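Oxidored_FMN domain-containing protein ([Pseudomonas] geniculata N1, PDB 6L6J) probably oxidises the amine 6-hydroxypseudooxynicotine, using flavin mononucleotide and a [4Fe-4S] cluster, and also carries bound ADP. Local coordinates at residues C350-M355 and S558-N563. Numbering follows the deposited sequence.
Sequences CTAEVM and SPWTHN. With SF4 (iron/sulfur cluster), chain C; FMN (flavin mononucleotide), chain B.
The short helix that carries a cysteine ligand of the [4Fe-4S] cluster packs here, through Thr-351, Ala-352 and Met-355, against Trp-560, His-562 and Asn-563 of the OYE-like second alpha/beta domain. The two backbones come closest where Ala-352 meets Asn-563, their CA atoms 4.2 Å apart. The carbonyl O of Asn-563 points at the helix, taking a CA-H...O contact from Ala-352 CA (3.1 Å) and lying beside Thr-351 CG2. Ala-352 CB comes in obliquely to the indole where its two rings join, 3.4 Å from Trp-560 CZ2 and close to CE2 and NE1. Asn-563 CB also touches that methyl, at 3.8 Å from Ala-352 CB, and itself sits over the centre of one Trp-560 ring face. Met-355 crosses His-562 at about a right angle, its chain bent at chi3 (107°), and CE lies 3.6 Å from His-562 NE2. On its far side the helix serves both redox centres: Cys-350 SG binds the cluster iron FE4 at 2.1 Å, and Cys-344, Cys-347 and Cys-362 complete the cluster site, while Val-354 CG2 reaches the flavin methyl C7M. Thr-351 spans the two surroundings. With CG2 anti to the backbone N (OG1 at chi1 -76°), the methyl faces Asn-563 and OG1 lies 3.3 Å from FMN C8M. A glycine in place of Thr-351 removes both branches, and would probably open a gap between the Asn-563 carbonyl and the flavin methyl C8M. Behind the contact, Ser-558 O closes a type I turn, accepting Thr-561 N and OG1 from opposite faces of its plane, and Tyr-531 packs edge-to-face with Trp-560.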
ATOM      1  N   CYS A 350      -2.920   0.215   1.009  1.00 28.04           N
ATOM      2  CA  CYS A 350      -2.290   0.486   2.339  1.00 27.58           C
ATOM      3  C   CYS A 350      -1.735   1.920   2.363  1.00 28.31           C
ATOM      4  O   CYS A 350      -2.010   2.689   3.293  1.00 28.80           O
ATOM      5  CB  CYS A 350      -1.183  -0.521   2.659  1.00 26.88           C
ATOM      6  SG  CYS A 350      -0.021  -0.851   1.303  1.00 28.52           S
ATOM      7  N   THR A 351      -0.993   2.251   1.327  1.00 28.89           N
ATOM      8  CA  THR A 351      -0.432   3.589   1.014  1.00 30.82           C
ATOM      9  C   THR A 351      -1.567   4.630   0.978  1.00 31.46           C
ATOM     10  O   THR A 351      -1.393   5.768   1.540  1.00 32.01           O
ATOM     11  CB  THR A 351       0.380   3.417  -0.284  1.00 29.10           C
ATOM     12  OG1 THR A 351       1.598   2.771   0.115  1.00 31.75           O
ATOM     13  CG2 THR A 351       0.667   4.687  -1.028  1.00 26.09           C
ATOM     14  N   ALA A 352      -2.681   4.290   0.326  1.00 29.48           N
ATOM     15  CA  ALA A 352      -3.769   5.249   0.029  1.00 28.64           C
ATOM     16  C   ALA A 352      -4.349   5.757   1.347  1.00 28.43           C
ATOM     17  O   ALA A 352      -4.464   6.990   1.517  1.00 28.11           O
ATOM     18  CB  ALA A 352      -4.824   4.615  -0.850  1.00 29.58           C
ATOM     19  N   GLU A 353      -4.706   4.840   2.250  1.00 27.68           N
ATOM     20  CA  GLU A 353      -5.328   5.226   3.536  1.00 25.41           C
ATOM     21  C   GLU A 353      -4.316   6.118   4.239  1.00 23.51           C
ATOM     22  O   GLU A 353      -4.653   7.259   4.565  1.00 23.93           O
ATOM     23  CB  GLU A 353      -5.708   3.987   4.346  1.00 27.43           C
ATOM     24  CG  GLU A 353      -6.853   3.191   3.746  1.00 28.03           C
ATOM     25  CD  GLU A 353      -8.092   4.019   3.447  1.00 31.99           C
ATOM     26  OE1 GLU A 353      -8.777   3.698   2.456  1.00 32.64           O
ATOM     27  OE2 GLU A 353      -8.357   5.012   4.192  1.00 33.72           O
ATOM     28  N   VAL A 354      -3.083   5.634   4.358  1.00 23.34           N
ATOM     29  CA  VAL A 354      -1.999   6.354   5.095  1.00 24.50           C
ATOM     30  C   VAL A 354      -1.828   7.752   4.485  1.00 24.88           C
ATOM     31  O   VAL A 354      -1.635   8.721   5.259  1.00 25.25           O
ATOM     32  CB  VAL A 354      -0.690   5.554   5.146  1.00 22.29           C
ATOM     33  CG1 VAL A 354       0.454   6.355   5.751  1.00 20.94           C
ATOM     34  CG2 VAL A 354      -0.895   4.251   5.899  1.00 23.57           C
ATOM     35  N   MET A 355      -2.002   7.919   3.177  1.00 25.90           N
ATOM     36  CA  MET A 355      -1.798   9.282   2.628  1.00 26.86           C
ATOM     37  C   MET A 355      -3.040  10.148   2.667  1.00 24.08           C
ATOM     38  O   MET A 355      -2.883  11.338   2.417  1.00 23.15           O
ATOM     39  CB  MET A 355      -1.169   9.304   1.238  1.00 31.17           C
ATOM     40  CG  MET A 355       0.135  10.020   1.377  1.00 32.24           C
ATOM     41  SD  MET A 355       0.984  10.190  -0.078  1.00 39.97           S
ATOM     42  CE  MET A 355       0.766  11.944  -0.403  1.00 40.88           C
ATOM     43  N   SER A 558      -6.564  10.628 -12.781  1.00 25.28           N
ATOM     44  CA  SER A 558      -6.787   9.482 -11.859  1.00 25.69           C
ATOM     45  C   SER A 558      -6.512   9.896 -10.422  1.00 25.12           C
ATOM     46  O   SER A 558      -5.641   9.322  -9.766  1.00 24.84           O
ATOM     47  CB  SER A 558      -5.939   8.306 -12.265  1.00 27.89           C
ATOM     48  OG  SER A 558      -6.356   7.820 -13.539  1.00 28.76           O
ATOM     49  N   PRO A 559      -7.264  10.895  -9.906  1.00 25.96           N
ATOM     50  CA  PRO A 559      -6.935  11.589  -8.651  1.00 24.61           C
ATOM     51  C   PRO A 559      -6.489  10.664  -7.512  1.00 24.44           C
ATOM     52  O   PRO A 559      -5.526  10.997  -6.807  1.00 24.14           O
ATOM     53  CB  PRO A 559      -8.248  12.278  -8.295  1.00 22.43           C
ATOM     54  CG  PRO A 559      -8.809  12.624  -9.630  1.00 24.90           C
ATOM     55  CD  PRO A 559      -8.484  11.440 -10.521  1.00 26.00           C
ATOM     56  N   TRP A 560      -7.175   9.527  -7.376  1.00 23.04           N
ATOM     57  CA  TRP A 560      -6.961   8.594  -6.243  1.00 23.79           C
ATOM     58  C   TRP A 560      -5.504   8.094  -6.233  1.00 23.55           C
ATOM     59  O   TRP A 560      -5.029   7.661  -5.142  1.00 19.80           O
ATOM     60  CB  TRP A 560      -7.946   7.422  -6.306  1.00 24.31           C
ATOM     61  CG  TRP A 560      -7.816   6.532  -5.108  1.00 23.22           C
ATOM     62  CD1 TRP A 560      -7.378   5.242  -5.062  1.00 23.20           C
ATOM     63  CD2 TRP A 560      -8.044   6.924  -3.751  1.00 23.13           C
ATOM     64  NE1 TRP A 560      -7.353   4.793  -3.772  1.00 22.74           N
ATOM     65  CE2 TRP A 560      -7.750   5.810  -2.945  1.00 22.84           C
ATOM     66  CE3 TRP A 560      -8.495   8.101  -3.148  1.00 23.60           C
ATOM     67  CZ2 TRP A 560      -7.915   5.839  -1.564  1.00 22.92           C
ATOM     68  CZ3 TRP A 560      -8.623   8.139  -1.780  1.00 23.79           C
ATOM     69  CH2 TRP A 560      -8.330   7.020  -1.001  1.00 23.63           C
ATOM     70  N   THR A 561      -4.837   8.114  -7.401  1.00 22.40           N
ATOM     71  CA  THR A 561      -3.453   7.606  -7.572  1.00 21.86           C
ATOM     72  C   THR A 561      -2.460   8.546  -6.884  1.00 21.61           C
ATOM     73  O   THR A 561      -1.364   8.091  -6.597  1.00 23.48           O
ATOM     74  CB  THR A 561      -3.122   7.313  -9.035  1.00 21.17           C
ATOM     75  OG1 THR A 561      -3.219   8.496  -9.826  1.00 21.55           O
ATOM     76  CG2 THR A 561      -4.034   6.245  -9.597  1.00 22.45           C
ATOM     77  N   HIS A 562      -2.835   9.777  -6.556  1.00 22.23           N
ATOM     78  CA  HIS A 562      -2.025  10.624  -5.648  1.00 23.29           C
ATOM     79  C   HIS A 562      -1.758   9.818  -4.384  1.00 23.32           C
ATOM     80  O   HIS A 562      -0.670   9.962  -3.811  1.00 25.23           O
ATOM     81  CB  HIS A 562      -2.739  11.933  -5.305  1.00 26.81           C
ATOM     82  CG  HIS A 562      -1.981  12.795  -4.350  1.00 28.21           C
ATOM     83  ND1 HIS A 562      -0.751  13.363  -4.680  1.00 28.69           N
ATOM     84  CD2 HIS A 562      -2.268  13.186  -3.088  1.00 28.26           C
ATOM     85  CE1 HIS A 562      -0.310  14.064  -3.648  1.00 29.28           C
ATOM     86  NE2 HIS A 562      -1.212  13.954  -2.653  1.00 29.76           N
ATOM     87  N   ASN A 563      -2.727   8.974  -4.011  1.00 22.86           N
ATOM     88  CA  ASN A 563      -2.797   8.234  -2.724  1.00 22.19           C
ATOM     89  C   ASN A 563      -2.178   6.831  -2.862  1.00 23.74           C
ATOM     90  O   ASN A 563      -1.598   6.356  -1.886  1.00 22.80           O
ATOM     91  CB  ASN A 563      -4.229   8.163  -2.196  1.00 20.48           C
ATOM     92  CG  ASN A 563      -4.789   9.517  -1.817  1.00 21.58           C
ATOM     93  OD1 ASN A 563      -4.042  10.428  -1.444  1.00 21.93           O
ATOM     94  ND2 ASN A 563      -6.109   9.648  -1.889  1.00 20.54           N
TER
HETATM   95 FE1  SF4 C 702      -2.188  -4.092  -1.702  1.00 30.88          FE
HETATM   96 FE2  SF4 C 702       0.367  -5.319  -0.649  1.00 28.47          FE
HETATM   97 FE3  SF4 C 702      -2.099  -5.261   1.037  1.00 28.81          FE
HETATM   98 FE4  SF4 C 702      -0.546  -2.721   0.523  1.00 30.12          FE
HETATM   99  S1  SF4 C 702      -0.083  -4.593   1.295  1.00 22.10           S
HETATM  100  S2  SF4 C 702      -2.570  -3.343   0.234  1.00 26.82           S
HETATM  101  S3  SF4 C 702      -0.161  -3.401  -1.433  1.00 27.41           S
HETATM  102  S4  SF4 C 702      -1.651  -5.968  -0.865  1.00 23.77           S
HETATM  103  N1  FMN B 701       9.188   4.216   4.943  1.00 30.60           N
HETATM  104  C2  FMN B 701       9.722   5.004   5.930  1.00 31.69           C
HETATM  105  O2  FMN B 701      10.945   5.173   5.927  1.00 34.56           O
HETATM  106  N3  FMN B 701       9.020   5.574   6.918  1.00 29.69           N
HETATM  107  C4  FMN B 701       7.689   5.405   7.001  1.00 28.54           C
HETATM  108  O4  FMN B 701       7.045   5.933   7.906  1.00 23.32           O
HETATM  109  C4A FMN B 701       7.009   4.589   5.958  1.00 29.52           C
HETATM  110  N5  FMN B 701       5.670   4.384   5.981  1.00 29.28           N
HETATM  111  C5A FMN B 701       5.111   3.571   5.055  1.00 30.51           C
HETATM  112  C6  FMN B 701       3.748   3.296   5.118  1.00 28.75           C
HETATM  113  C7  FMN B 701       3.190   2.449   4.181  1.00 27.65           C
HETATM  114  C7M FMN B 701       1.729   2.220   4.224  1.00 29.78           C
HETATM  115  C8  FMN B 701       4.016   1.812   3.149  1.00 28.42           C
HETATM  116  C8M FMN B 701       3.424   0.918   2.099  1.00 33.08           C
HETATM  117  C9  FMN B 701       5.360   2.068   3.074  1.00 27.87           C
HETATM  118  C9A FMN B 701       5.958   2.917   3.995  1.00 28.46           C
HETATM  119  N10 FMN B 701       7.340   3.154   3.965  1.00 28.02           N
HETATM  120  C10 FMN B 701       7.871   3.976   4.927  1.00 27.22           C
HETATM  121  C1' FMN B 701       8.244   2.537   2.943  1.00 29.24           C
HETATM  122  C2' FMN B 701       8.596   1.113   3.331  1.00 26.33           C
HETATM  123  O2' FMN B 701       9.392   1.189   4.500  1.00 25.77           O
HETATM  124  C3' FMN B 701       9.367   0.391   2.267  1.00 27.04           C
HETATM  125  O3' FMN B 701      10.632   1.033   2.100  1.00 29.14           O
HETATM  126  C4' FMN B 701       8.657   0.315   0.916  1.00 26.57           C
HETATM  127  O4' FMN B 701       7.260  -0.015   1.105  1.00 27.59           O
HETATM  128  C5' FMN B 701       9.340  -0.679  -0.013  1.00 22.79           C
HETATM  129  O5' FMN B 701       9.272  -1.962   0.584  1.00 24.04           O
HETATM  130  P   FMN B 701       8.078  -2.987   0.199  1.00 25.80           P
HETATM  131  O1P FMN B 701       8.252  -3.292  -1.271  1.00 23.09           O
HETATM  132  O2P FMN B 701       8.347  -4.141   1.113  1.00 26.19           O
HETATM  133  O3P FMN B 701       6.794  -2.245   0.517  1.00 25.32           O